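Long-range contact in putative capsular polysaccharide biosynthesis protein (Streptococcus pneumoniae serotype 4, PDB 6EWJ), which probably acts as a pyridoxal phosphate-dependent sugar aminotransferase in the biosynthesis of pneumococcal teichoic acid: residues W35-L49 with N265-D279. Residues are numbered along the deposited sequence; the frame is centred on the assembly and turned at random.
Sequences WITTGPKTKELERRL and NMTDIMASLGLVQLD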
loop_
_atom_site.group_PDB
_atom_site.type_symbol
_atom_site.label_atom_id
_atom_site.label_comp_id
_atom_site.label_asym_id
_atom_site.label_seq_id
_atom_site.Cartn_x
_atom_site.Cartn_y
_atom_site.Cartn_z
ATOM N N TRP A 35 -3.101 2.149 19.373
ATOM C CA TRP A 35 -2.309 1.929 18.162
ATOM C C TRP A 35 -3.033 1.010 17.202
ATOM O O TRP A 35 -3.007 -0.169 17.389
ATOM C CB TRP A 35 -0.957 1.313 18.557
ATOM C CG TRP A 35 -0.126 2.176 19.409
ATOM C CD1 TRP A 35 -0.089 2.183 20.791
ATOM C CD2 TRP A 35 0.822 3.173 18.980
ATOM N NE1 TRP A 35 0.801 3.125 21.230
ATOM C CE2 TRP A 35 1.388 3.738 20.153
ATOM C CE3 TRP A 35 1.268 3.616 17.723
ATOM C CZ2 TRP A 35 2.365 4.754 20.110
ATOM C CZ3 TRP A 35 2.232 4.637 17.674
ATOM C CH2 TRP A 35 2.784 5.183 18.869
ATOM N N ILE A 36 -3.690 1.571 16.176
ATOM C CA ILE A 36 -4.400 0.749 15.186
ATOM C C ILE A 36 -3.707 0.650 13.834
ATOM O O ILE A 36 -3.948 -0.309 13.122
ATOM C CB ILE A 36 -5.889 1.121 15.010
ATOM C CG1 ILE A 36 -6.047 2.605 14.591
ATOM C CG2 ILE A 36 -6.649 0.806 16.278
ATOM C CD1 ILE A 36 -7.443 2.954 14.143
ATOM N N THR A 37 -2.845 1.605 13.481
ATOM C CA THR A 37 -1.927 1.412 12.356
ATOM C C THR A 37 -0.585 0.873 12.900
ATOM O O THR A 37 -0.591 0.198 13.938
ATOM C CB THR A 37 -1.819 2.664 11.437
ATOM O OG1 THR A 37 -1.074 2.339 10.256
ATOM C CG2 THR A 37 -1.207 3.873 12.138
ATOM N N THR A 38 0.518 1.127 12.199
ATOM C CA THR A 38 1.841 0.625 12.600
ATOM C C THR A 38 2.188 0.999 14.055
ATOM O O THR A 38 2.139 2.166 14.460
ATOM C CB THR A 38 2.959 1.137 11.654
ATOM O OG1 THR A 38 2.608 0.839 10.290
ATOM C CG2 THR A 38 4.342 0.469 11.964
ATOM N N GLY A 39 2.463 -0.006 14.861
ATOM C CA GLY A 39 2.727 0.225 16.289
ATOM C C GLY A 39 3.578 -0.882 16.896
ATOM O O GLY A 39 4.371 -1.516 16.169
ATOM N N PRO A 40 3.479 -1.072 18.227
ATOM C CA PRO A 40 4.350 -2.049 18.918
ATOM C C PRO A 40 4.173 -3.484 18.445
ATOM O O PRO A 40 5.152 -4.194 18.354
ATOM C CB PRO A 40 3.982 -1.922 20.406
ATOM C CG PRO A 40 2.981 -0.832 20.516
ATOM C CD PRO A 40 2.543 -0.392 19.141
ATOM N N LYS A 41 2.947 -3.878 18.094
ATOM C CA LYS A 41 2.710 -5.236 17.576
ATOM C C LYS A 41 3.423 -5.494 16.257
ATOM O O LYS A 41 3.959 -6.583 16.048
ATOM C CB LYS A 41 1.212 -5.560 17.467
ATOM C CG LYS A 41 0.517 -5.583 18.838
ATOM C CD LYS A 41 -0.768 -6.384 18.752
ATOM C CE LYS A 41 -1.755 -6.224 19.906
ATOM N NZ LYS A 41 -1.075 -6.065 21.193
ATOM N N THR A 42 3.443 -4.498 15.377
ATOM C CA THR A 42 4.209 -4.626 14.123
ATOM C C THR A 42 5.725 -4.824 14.377
ATOM O O THR A 42 6.319 -5.705 13.811
ATOM C CB THR A 42 3.899 -3.481 13.121
ATOM O OG1 THR A 42 2.518 -3.553 12.757
ATOM C CG2 THR A 42 4.736 -3.589 11.854
ATOM N N LYS A 43 6.287 -4.054 15.309
ATOM C CA LYS A 43 7.697 -4.195 15.692
ATOM C C LYS A 43 7.938 -5.576 16.321
ATOM O O LYS A 43 8.904 -6.233 15.993
ATOM C CB LYS A 43 8.177 -3.037 16.598
ATOM C CG LYS A 43 7.894 -1.622 16.056
ATOM C CD LYS A 43 8.105 -1.460 14.550
ATOM C CE LYS A 43 7.987 -0.010 14.084
ATOM N NZ LYS A 43 7.993 0.194 12.602
ATOM N N GLU A 44 7.023 -6.047 17.148
ATOM C CA GLU A 44 7.171 -7.365 17.798
ATOM C C GLU A 44 7.063 -8.451 16.724
ATOM O O GLU A 44 7.828 -9.401 16.769
ATOM C CB GLU A 44 6.124 -7.563 18.905
ATOM C CG GLU A 44 6.155 -8.893 19.654
ATOM C CD GLU A 44 7.394 -9.133 20.520
ATOM O OE1 GLU A 44 8.286 -8.255 20.624
ATOM O OE2 GLU A 44 7.511 -10.244 21.078
ATOM N N LEU A 45 6.179 -8.269 15.736
ATOM C CA LEU A 45 6.066 -9.282 14.660
ATOM C C LEU A 45 7.348 -9.389 13.824
ATOM O O LEU A 45 7.817 -10.490 13.538
ATOM C CB LEU A 45 4.856 -9.055 13.754
ATOM C CG LEU A 45 4.708 -10.097 12.609
ATOM C CD1 LEU A 45 4.539 -11.543 13.099
ATOM C CD2 LEU A 45 3.576 -9.688 11.700
ATOM N N GLU A 46 7.927 -8.237 13.524
ATOM C CA GLU A 46 9.189 -8.184 12.814
ATOM C C GLU A 46 10.283 -8.917 13.613
ATOM O O GLU A 46 11.106 -9.623 13.037
ATOM C CB GLU A 46 9.610 -6.746 12.571
ATOM C CG GLU A 46 8.706 -6.015 11.557
ATOM C CD GLU A 46 9.027 -4.557 11.405
ATOM O OE1 GLU A 46 9.752 -4.013 12.260
ATOM O OE2 GLU A 46 8.552 -3.923 10.410
ATOM N N ARG A 47 10.357 -8.614 14.907
ATOM C CA ARG A 47 11.354 -9.265 15.802
ATOM C C ARG A 47 11.187 -10.796 15.785
ATOM O O ARG A 47 12.143 -11.524 15.516
ATOM C CB ARG A 47 11.245 -8.677 17.214
ATOM C CG ARG A 47 11.767 -7.231 17.291
ATOM C CD ARG A 47 12.072 -6.750 18.745
ATOM N NE ARG A 47 10.873 -6.611 19.576
ATOM C CZ ARG A 47 10.037 -5.564 19.579
ATOM N NH1 ARG A 47 10.292 -4.507 18.816
ATOM N NH2 ARG A 47 8.957 -5.571 20.354
ATOM N N ARG A 48 9.971 -11.278 16.025
ATOM C CA ARG A 48 9.694 -12.710 16.033
ATOM C C ARG A 48 9.943 -13.391 14.664
ATOM O O ARG A 48 10.453 -14.495 14.597
ATOM C CB ARG A 48 8.270 -12.959 16.534
ATOM C CG ARG A 48 8.079 -12.610 18.017
ATOM C CD ARG A 48 6.697 -12.982 18.505
ATOM N NE ARG A 48 6.497 -14.409 18.278
ATOM C CZ ARG A 48 5.322 -15.028 18.107
ATOM N NH1 ARG A 48 4.163 -14.364 18.192
ATOM N NH2 ARG A 48 5.313 -16.341 17.897
ATOM N N LEU A 49 9.564 -12.702 13.584
ATOM C CA LEU A 49 9.781 -13.231 12.255
ATOM C C LEU A 49 11.281 -13.367 11.922
ATOM O O LEU A 49 11.687 -14.371 11.329
ATOM C CB LEU A 49 9.041 -12.357 11.205
ATOM C CG LEU A 49 7.544 -12.552 11.084
ATOM C CD1 LEU A 49 6.987 -11.532 10.054
ATOM C CD2 LEU A 49 7.204 -13.970 10.638
ATOM N N ASN A 265 3.128 0.527 4.725
ATOM C CA ASN A 265 3.318 0.025 6.099
ATOM C C ASN A 265 2.231 -0.947 6.519
ATOM O O ASN A 265 1.146 -0.985 5.904
ATOM C CB ASN A 265 3.349 1.202 7.096
ATOM C CG ASN A 265 2.099 2.045 7.021
ATOM O OD1 ASN A 265 1.734 2.566 5.934
ATOM N ND2 ASN A 265 1.429 2.239 8.139
ATOM N N MET A 266 2.592 -1.821 7.466
ATOM C CA MET A 266 1.688 -2.795 8.113
ATOM C C MET A 266 1.047 -2.224 9.352
ATOM O O MET A 266 1.739 -1.580 10.184
ATOM C CB MET A 266 2.439 -4.093 8.483
ATOM C CG MET A 266 1.487 -5.128 9.039
ATOM S SD MET A 266 2.199 -6.662 9.623
ATOM C CE MET A 266 2.345 -7.430 7.990
ATOM N N THR A 267 -0.264 -2.427 9.489
ATOM C CA THR A 267 -0.963 -1.972 10.661
ATOM C C THR A 267 -0.826 -3.025 11.783
ATOM O O THR A 267 -0.625 -4.225 11.512
ATOM C CB THR A 267 -2.462 -1.789 10.416
ATOM O OG1 THR A 267 -3.044 -3.042 10.053
ATOM C CG2 THR A 267 -2.775 -0.759 9.320
ATOM N N ASP A 268 -1.041 -2.575 13.005
ATOM C CA ASP A 268 -1.076 -3.487 14.154
ATOM C C ASP A 268 -2.274 -4.443 14.122
ATOM O O ASP A 268 -2.275 -5.473 14.774
ATOM C CB ASP A 268 -1.030 -2.692 15.492
ATOM C CG ASP A 268 0.394 -2.470 16.003
ATOM O OD1 ASP A 268 1.383 -2.536 15.232
ATOM O OD2 ASP A 268 0.531 -2.241 17.205
ATOM N N ILE A 269 -3.310 -4.055 13.346
ATOM C CA ILE A 269 -4.457 -4.911 13.099
ATOM C C ILE A 269 -3.969 -6.181 12.397
ATOM O O ILE A 269 -4.157 -7.318 12.903
ATOM C CB ILE A 269 -5.546 -4.207 12.292
ATOM C CG1 ILE A 269 -6.183 -3.116 13.147
ATOM C CG2 ILE A 269 -6.624 -5.196 11.852
ATOM C CD1 ILE A 269 -7.052 -2.144 12.385
ATOM N N MET A 270 -3.251 -5.976 11.295
ATOM C CA MET A 270 -2.630 -7.092 10.533
ATOM C C MET A 270 -1.542 -7.781 11.361
ATOM O O MET A 270 -1.444 -9.040 11.349
ATOM C CB MET A 270 -2.006 -6.580 9.254
ATOM C CG MET A 270 -2.978 -6.501 8.059
ATOM S SD MET A 270 -4.535 -5.764 8.473
ATOM C CE MET A 270 -4.079 -4.123 8.721
ATOM N N ALA A 271 -0.699 -6.992 12.068
ATOM C CA ALA A 271 0.390 -7.625 12.858
ATOM C C ALA A 271 -0.183 -8.561 13.946
ATOM O O ALA A 271 0.414 -9.605 14.282
ATOM C CB ALA A 271 1.338 -6.604 13.468
ATOM N N SER A 272 -1.364 -8.195 14.466
ATOM C CA SER A 272 -2.071 -8.995 15.491
ATOM C C SER A 272 -2.359 -10.401 14.940
ATOM O O SER A 272 -2.083 -11.401 15.598
ATOM C CB SER A 272 -3.346 -8.297 15.958
ATOM O OG SER A 272 -3.064 -7.242 16.871
ATOM N N LEU A 273 -2.902 -10.456 13.729
ATOM C CA LEU A 273 -3.139 -11.711 13.058
ATOM C C LEU A 273 -1.854 -12.487 12.915
ATOM O O LEU A 273 -1.819 -13.685 13.211
ATOM C CB LEU A 273 -3.789 -11.469 11.691
ATOM C CG LEU A 273 -5.192 -10.840 11.649
ATOM C CD1 LEU A 273 -5.557 -10.581 10.162
ATOM C CD2 LEU A 273 -6.205 -11.716 12.302
ATOM N N GLY A 274 -0.800 -11.795 12.512
ATOM C CA GLY A 274 0.502 -12.384 12.312
ATOM C C GLY A 274 1.104 -12.994 13.539
ATOM O O GLY A 274 1.652 -14.079 13.475
ATOM N N LEU A 275 0.973 -12.340 14.685
ATOM C CA LEU A 275 1.577 -12.849 15.923
ATOM C C LEU A 275 0.993 -14.209 16.315
ATOM O O LEU A 275 1.721 -15.111 16.769
ATOM C CB LEU A 275 1.388 -11.857 17.064
ATOM C CG LEU A 275 2.157 -10.545 16.977
ATOM C CD1 LEU A 275 1.666 -9.551 18.032
ATOM C CD2 LEU A 275 3.656 -10.744 17.118
ATOM N N VAL A 276 -0.330 -14.302 16.208
ATOM C CA VAL A 276 -1.068 -15.510 16.553
ATOM C C VAL A 276 -0.789 -16.615 15.513
ATOM O O VAL A 276 -0.533 -17.761 15.883
ATOM C CB VAL A 276 -2.588 -15.230 16.688
ATOM C CG1 VAL A 276 -3.378 -16.530 16.842
ATOM C CG2 VAL A 276 -2.827 -14.365 17.908
ATOM N N GLN A 277 -0.828 -16.239 14.227
ATOM C CA GLN A 277 -0.483 -17.154 13.141
ATOM C C GLN A 277 0.914 -17.762 13.358
ATOM O O GLN A 277 1.134 -18.986 13.148
ATOM C CB GLN A 277 -0.555 -16.449 11.792
ATOM C CG GLN A 277 -1.975 -16.119 11.345
ATOM C CD GLN A 277 -2.628 -17.209 10.511
ATOM O OE1 GLN A 277 -2.147 -17.532 9.428
ATOM N NE2 GLN A 277 -3.717 -17.760 10.990
ATOM N N LEU A 278 1.845 -16.917 13.809
ATOM C CA LEU A 278 3.203 -17.346 14.037
ATOM C C LEU A 278 3.276 -18.357 15.210
ATOM O O LEU A 278 3.957 -19.347 15.084
ATOM C CB LEU A 278 4.164 -16.164 14.200
ATOM C CG LEU A 278 5.645 -16.588 14.160
ATOM C CD1 LEU A 278 6.060 -17.198 12.826
ATOM C CD2 LEU A 278 6.503 -15.373 14.486
ATOM N N ASP A 279 2.503 -18.156 16.277
ATOM C CA ASP A 279 2.384 -19.169 17.374
ATOM C C ASP A 279 1.820 -20.483 16.835
ATOM O O ASP A 279 2.312 -21.572 17.117
ATOM C CB ASP A 279 1.419 -18.696 18.453
ATOM C CG ASP A 279 1.933 -17.516 19.231
ATOM O OD1 ASP A 279 3.113 -17.152 19.110
ATOM O OD2 ASP A 279 1.135 -16.933 19.960
HETATM O O HOH W 1 -1.835 -2.284 18.847
#
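Asp268 of helix 268-279 plugs the start of helix 40-49 with its carboxylate. Its CB lies 3.3 Å from Thr37 O, while its backbone N donates to that oxygen. CG, where the carboxylate branches, comes 3.4 Å from Gly39 N. OD1 takes Thr42 N at 2.8 Å, 48° out of the carboxylate plane, and Thr42 OG1 on its anti lone pair; Gly39 N adds a weak bond. OD2 accepts from Lys41 N, and a water joins it to Trp35 O. Gripped through both oxygens, the carboxylate is fixed in rotation, and the helix N-terminus would probably stabilise its negative charge. Beside it, Asn265 ND2 donates to Thr38 OG1 (2.8 Å), which lies in the amide plane of Asn265 and donates to Met266 O.

The two helix axes approach to 8.0 Å and cross at 39°. Farther along, Leu275 is a knob among Lys41, Glu44, Leu45 and Arg48, its CD2 3.7 Å from Leu45 CA. Arg48, bent at chi3 (58°), brings NH1 to Leu275 O (2.9 Å) and NH2 into a salt bridge with Asp279 OD1, weak as a hydrogen bond, with Leu278 CD2 over one guanidinium face, offset toward its rim. Glu211 of the second subunit bonds Thr37 OG1 and Asn265 ND2, at the dimer interface. In this DegT/DnrJ/EryC1-family aminotransferase, a carboxylate from one helix accepts the first N-H groups of another, alongside knobs-into-holes packing.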